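Local coordinates for protein interferon gamma receptor 1 (PDB 4EQ3) that probably binds interferon gamma outside the cell, as the ligand-binding alpha chain of a cytokine receptor, at residues P133-E136 against M141-I144; S146-S151 against E171-N176. One frame throughout, in Å; residues are numbered along the deposited sequence.

Contact 1. Residues P133-E136 against M141-I144; sequences PSVE and MREI
Met141, present here as selenomethionine, meets Val135 mainly through the start of its side chain and its own carbonyl group: Val135 CG2 lies 4.0 Å from Met141 C and 4.4 Å from Met141 CB. Met141 starts out toward residues 133-136, its long, flexible, apolar chain suiting a buried place. At Arg142 the packing becomes closer. Val135 CG2 rests against the backbone, 3.4 Å from Arg142 N, and is also 3.7 Å from Arg142 CB. A branched, compact valine serves well here, since one methyl can pack on the backbone while the other meets the arginine's far end. With CG anti to the backbone N (chi1 -169°), the Arg142 chain runs obliquely across Val135, and the bend at chi3 (-60°) turns the guanidinium to bring its edge to Val135 CG1, which lies near its plane and 3.9 Å from Arg142 NH2. The charged group stays on the exposed side, while Arg142 CB and NE lie against Val135 CG2. Glu136 OE2 is 5.6 Å from Arg142 NH2, too far for a salt bridge, though the opposite charges may attract weakly. Beyond the two segments, Pro133 O accepts a bond from Tyr145 OH on the short helix 142-145. Pro133 and Met141 both touch Phe24, in the loop joining strands 17-22 and 25-31, which places this turn against the N-terminal domain.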
loop_
_atom_site.group_PDB
_atom_site.type_symbol
_atom_site.label_atom_id
_atom_site.label_comp_id
_atom_site.label_asym_id
_atom_site.label_seq_id
_atom_site.Cartn_x
_atom_site.Cartn_y
_atom_site.Cartn_z
ATOM N N PRO A 133 0.050 8.518 1.281
ATOM C CA PRO A 133 -0.624 9.800 1.053
ATOM C C PRO A 133 -0.454 10.762 2.231
ATOM O O PRO A 133 -0.304 10.329 3.376
ATOM C CB PRO A 133 -2.089 9.399 0.864
ATOM C CG PRO A 133 -2.219 8.079 1.597
ATOM C CD PRO A 133 -0.891 7.394 1.429
ATOM N N SER A 134 -0.449 12.055 1.931
ATOM C CA SER A 134 -0.323 13.096 2.938
ATOM C C SER A 134 -1.509 13.060 3.896
ATOM O O SER A 134 -2.648 12.932 3.471
ATOM C CB SER A 134 -0.245 14.469 2.257
ATOM O OG SER A 134 -0.513 15.527 3.172
ATOM N N VAL A 135 -1.236 13.178 5.187
ATOM C CA VAL A 135 -2.304 13.191 6.180
ATOM C C VAL A 135 -3.243 14.373 5.955
ATOM O O VAL A 135 -4.441 14.293 6.241
ATOM C CB VAL A 135 -1.737 13.226 7.615
ATOM C CG1 VAL A 135 -1.729 14.652 8.167
ATOM C CG2 VAL A 135 -2.540 12.302 8.515
ATOM N N GLU A 136 -2.686 15.464 5.430
ATOM C CA GLU A 136 -3.450 16.674 5.147
ATOM C C GLU A 136 -4.495 16.434 4.068
ATOM O O GLU A 136 -5.542 17.081 4.051
ATOM C CB GLU A 136 -2.519 17.820 4.724
ATOM C CG GLU A 136 -1.957 18.623 5.883
ATOM C CD GLU A 136 -0.540 18.215 6.252
ATOM O OE1 GLU A 136 0.228 17.839 5.338
ATOM O OE2 GLU A 136 -0.192 18.280 7.452
HETATM N N MSE A 141 -6.307 9.194 7.818
HETATM C CA MSE A 141 -5.077 8.422 7.884
HETATM C C MSE A 141 -4.247 8.717 9.129
HETATM O O MSE A 141 -3.366 7.938 9.490
HETATM C CB MSE A 141 -4.234 8.662 6.629
HETATM C CG MSE A 141 -4.748 7.952 5.382
HETATM SE SE MSE A 141 -4.600 5.990 5.464
HETATM C CE MSE A 141 -2.687 5.806 5.844
ATOM N N ARG A 142 -4.517 9.839 9.785
ATOM C CA ARG A 142 -3.757 10.204 10.981
ATOM C C ARG A 142 -3.754 9.059 11.994
ATOM O O ARG A 142 -2.712 8.700 12.553
ATOM C CB ARG A 142 -4.339 11.468 11.612
ATOM C CG ARG A 142 -3.473 12.084 12.697
ATOM C CD ARG A 142 -3.932 13.514 13.001
ATOM N NE ARG A 142 -3.848 14.361 11.811
ATOM C CZ ARG A 142 -4.553 15.473 11.621
ATOM N NH1 ARG A 142 -5.411 15.890 12.547
ATOM N NH2 ARG A 142 -4.401 16.169 10.497
ATOM N N GLU A 143 -4.930 8.487 12.210
ATOM C CA GLU A 143 -5.100 7.404 13.164
ATOM C C GLU A 143 -4.228 6.212 12.780
ATOM O O GLU A 143 -3.636 5.545 13.637
ATOM C CB GLU A 143 -6.574 7.002 13.191
ATOM C CG GLU A 143 -6.865 5.736 13.925
ATOM C CD GLU A 143 -8.354 5.539 14.161
ATOM O OE1 GLU A 143 -9.177 5.987 13.330
ATOM O OE2 GLU A 143 -8.697 4.931 15.190
ATOM N N ILE A 144 -4.147 5.955 11.479
ATOM C CA ILE A 144 -3.384 4.828 10.960
ATOM C C ILE A 144 -1.879 5.076 11.084
ATOM O O ILE A 144 -1.136 4.195 11.522
ATOM C CB ILE A 144 -3.761 4.538 9.486
ATOM C CG1 ILE A 144 -5.283 4.369 9.343
ATOM C CG2 ILE A 144 -2.978 3.348 8.933
ATOM C CD1 ILE A 144 -5.939 3.536 10.435
#

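Contact 2. Residues S146-S151 against E171-N176; sequences SELSYS and EMNECN
The hydroxyl of Tyr150 is held by two partners, a water at 2.6 Å from Tyr150 OH and His129 ND1 outside the two segments. The same water donates to Asn173 O at 2.7 Å, linking strand 148-156, in the four-stranded sheet of a fibronectin type III beta sandwich, to the turn that leads into strand 175-180 of the three-stranded sheet. A tyrosine fits because its ring can lie in the buried interior while its hydroxyl, with the water in the ring plane, finds polar company. Cys175 SG makes a sulfur-aromatic contact at the ring's edge, 3.5 Å from Tyr150 CD1; the line from the ring centre to SG lies 76° off the ring normal. That sulfur is tied by a disulfide to Cys170, closing the turn, which Glu174 N also braces by its bond to Glu171 O. Within the turn, Asn173 adopts a left-handed backbone conformation, one that asparagine tolerates well. Its side chain crosses that of Leu148 at about a right angle. Leu148, with CG anti to its N (chi1 172°), brings methyl CD2 against Asn173 CB and the oxygen Asn173 OD1, at 4.1 Å from both.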
loop_
_atom_site.group_PDB
_atom_site.type_symbol
_atom_site.label_atom_id
_atom_site.label_comp_id
_atom_site.label_asym_id
_atom_site.label_seq_id
_atom_site.Cartn_x
_atom_site.Cartn_y
_atom_site.Cartn_z
ATOM N N SER A 146 -0.399 6.994 13.145
ATOM C CA SER A 146 -0.017 6.949 14.551
ATOM C C SER A 146 0.420 5.532 14.963
ATOM O O SER A 146 1.009 5.339 16.038
ATOM C CB SER A 146 -1.158 7.454 15.445
ATOM O OG SER A 146 -2.122 6.446 15.662
ATOM N N GLU A 147 0.144 4.546 14.107
ATOM C CA GLU A 147 0.500 3.152 14.391
ATOM C C GLU A 147 1.563 2.608 13.426
ATOM O O GLU A 147 1.792 1.400 13.347
ATOM C CB GLU A 147 -0.740 2.261 14.337
ATOM C CG GLU A 147 -1.837 2.630 15.344
ATOM C CD GLU A 147 -1.468 2.286 16.781
ATOM O OE1 GLU A 147 -0.501 1.527 16.990
ATOM O OE2 GLU A 147 -2.156 2.779 17.700
ATOM N N LEU A 148 2.206 3.498 12.688
ATOM C CA LEU A 148 3.245 3.079 11.752
ATOM C C LEU A 148 4.575 2.865 12.458
ATOM O O LEU A 148 5.036 3.732 13.195
ATOM C CB LEU A 148 3.432 4.130 10.655
ATOM C CG LEU A 148 4.624 3.897 9.721
ATOM C CD1 LEU A 148 4.481 2.598 8.919
ATOM C CD2 LEU A 148 4.793 5.093 8.793
ATOM N N SER A 149 5.198 1.716 12.226
ATOM C CA SER A 149 6.566 1.501 12.675
ATOM C C SER A 149 7.375 0.818 11.574
ATOM O O SER A 149 6.821 0.277 10.620
ATOM C CB SER A 149 6.592 0.669 13.963
ATOM O OG SER A 149 6.069 -0.636 13.758
ATOM N N TYR A 150 8.692 0.841 11.704
ATOM C CA TYR A 150 9.537 0.109 10.780
ATOM C C TYR A 150 10.428 -0.801 11.590
ATOM O O TYR A 150 10.913 -0.414 12.657
ATOM C CB TYR A 150 10.380 1.067 9.924
ATOM C CG TYR A 150 9.573 1.833 8.904
ATOM C CD1 TYR A 150 9.075 3.098 9.190
ATOM C CD2 TYR A 150 9.302 1.290 7.653
ATOM C CE1 TYR A 150 8.328 3.804 8.260
ATOM C CE2 TYR A 150 8.556 1.990 6.715
ATOM C CZ TYR A 150 8.070 3.242 7.029
ATOM O OH TYR A 150 7.325 3.938 6.109
ATOM N N SER A 151 10.617 -2.019 11.100
ATOM C CA SER A 151 11.586 -2.924 11.686
ATOM C C SER A 151 12.794 -2.907 10.773
ATOM O O SER A 151 12.653 -2.918 9.552
ATOM C CB SER A 151 11.028 -4.342 11.786
ATOM O OG SER A 151 10.619 -4.790 10.508
ATOM N N GLU A 171 8.201 11.595 12.868
ATOM C CA GLU A 171 7.579 12.791 12.374
ATOM C C GLU A 171 7.402 12.801 10.834
ATOM O O GLU A 171 8.295 12.500 10.126
ATOM C CB GLU A 171 8.389 13.980 12.865
ATOM C CG GLU A 171 7.737 14.852 13.861
ATOM C CD GLU A 171 7.684 14.269 15.236
ATOM O OE1 GLU A 171 8.656 14.382 15.985
ATOM O OE2 GLU A 171 6.635 13.709 15.598
HETATM N N MSE A 172 6.217 13.116 10.346
HETATM C CA MSE A 172 5.965 13.096 8.913
HETATM C C MSE A 172 6.150 11.693 8.347
HETATM O O MSE A 172 6.451 11.549 7.223
HETATM C CB MSE A 172 6.879 14.097 8.158
HETATM C CG MSE A 172 6.338 15.513 7.945
HETATM SE SE MSE A 172 7.572 17.001 7.428
HETATM C CE MSE A 172 8.971 16.670 8.672
ATOM N N ASN A 173 6.019 10.679 9.188
ATOM C CA ASN A 173 6.220 9.304 8.736
ATOM C C ASN A 173 7.640 9.023 8.253
ATOM O O ASN A 173 7.887 8.011 7.602
ATOM C CB ASN A 173 5.230 8.966 7.622
ATOM C CG ASN A 173 3.788 9.118 8.066
ATOM O OD1 ASN A 173 3.470 8.922 9.241
ATOM N ND2 ASN A 173 2.906 9.466 7.129
ATOM N N GLU A 174 8.566 9.922 8.568
ATOM C CA GLU A 174 9.959 9.741 8.178
ATOM C C GLU A 174 10.812 9.381 9.390
ATOM O O GLU A 174 11.037 10.211 10.277
ATOM C CB GLU A 174 10.488 10.998 7.486
ATOM C CG GLU A 174 9.722 11.346 6.214
ATOM C CD GLU A 174 10.140 12.688 5.612
ATOM O OE1 GLU A 174 10.179 13.695 6.360
ATOM O OE2 GLU A 174 10.421 12.734 4.389
ATOM N N CYS A 175 11.276 8.134 9.418
ATOM C CA CYS A 175 12.014 7.612 10.562
ATOM C C CYS A 175 13.513 7.649 10.329
ATOM O O CYS A 175 13.992 7.428 9.222
ATOM C CB CYS A 175 11.612 6.169 10.845
ATOM S SG CYS A 175 9.843 5.931 11.027
ATOM N N ASN A 176 14.243 7.891 11.403
ATOM C CA ASN A 176 15.692 7.905 11.367
ATOM C C ASN A 176 16.234 7.130 12.560
ATOM O O ASN A 176 15.671 7.186 13.652
ATOM C CB ASN A 176 16.192 9.347 11.363
ATOM C CG ASN A 176 17.654 9.455 11.712
ATOM O OD1 ASN A 176 18.051 9.205 12.853
ATOM N ND2 ASN A 176 18.470 9.844 10.732
HETATM O O HOH W 1 6.565 6.399 5.903
#

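In the fold
Contact 1 and contact 2 follow one another along the C-terminal fibronectin type III domain, with centres about 12 Å apart. The first closes a short turn before the second opens, and helix 142-145 runs almost directly into strand 148-156. Their segments adjoin in sequence, and the hydrogen bond of Ser146 OG, in contact 2, with Glu143 O, in contact 1, joins them as the helix ends. The two differ in setting: contact 1 is partly buried and faces the N-terminal domain, where Ile144 also touches Ile76, whereas contact 2 is buried inside the C-terminal domain. Contact 1 thus lies where the two domains meet.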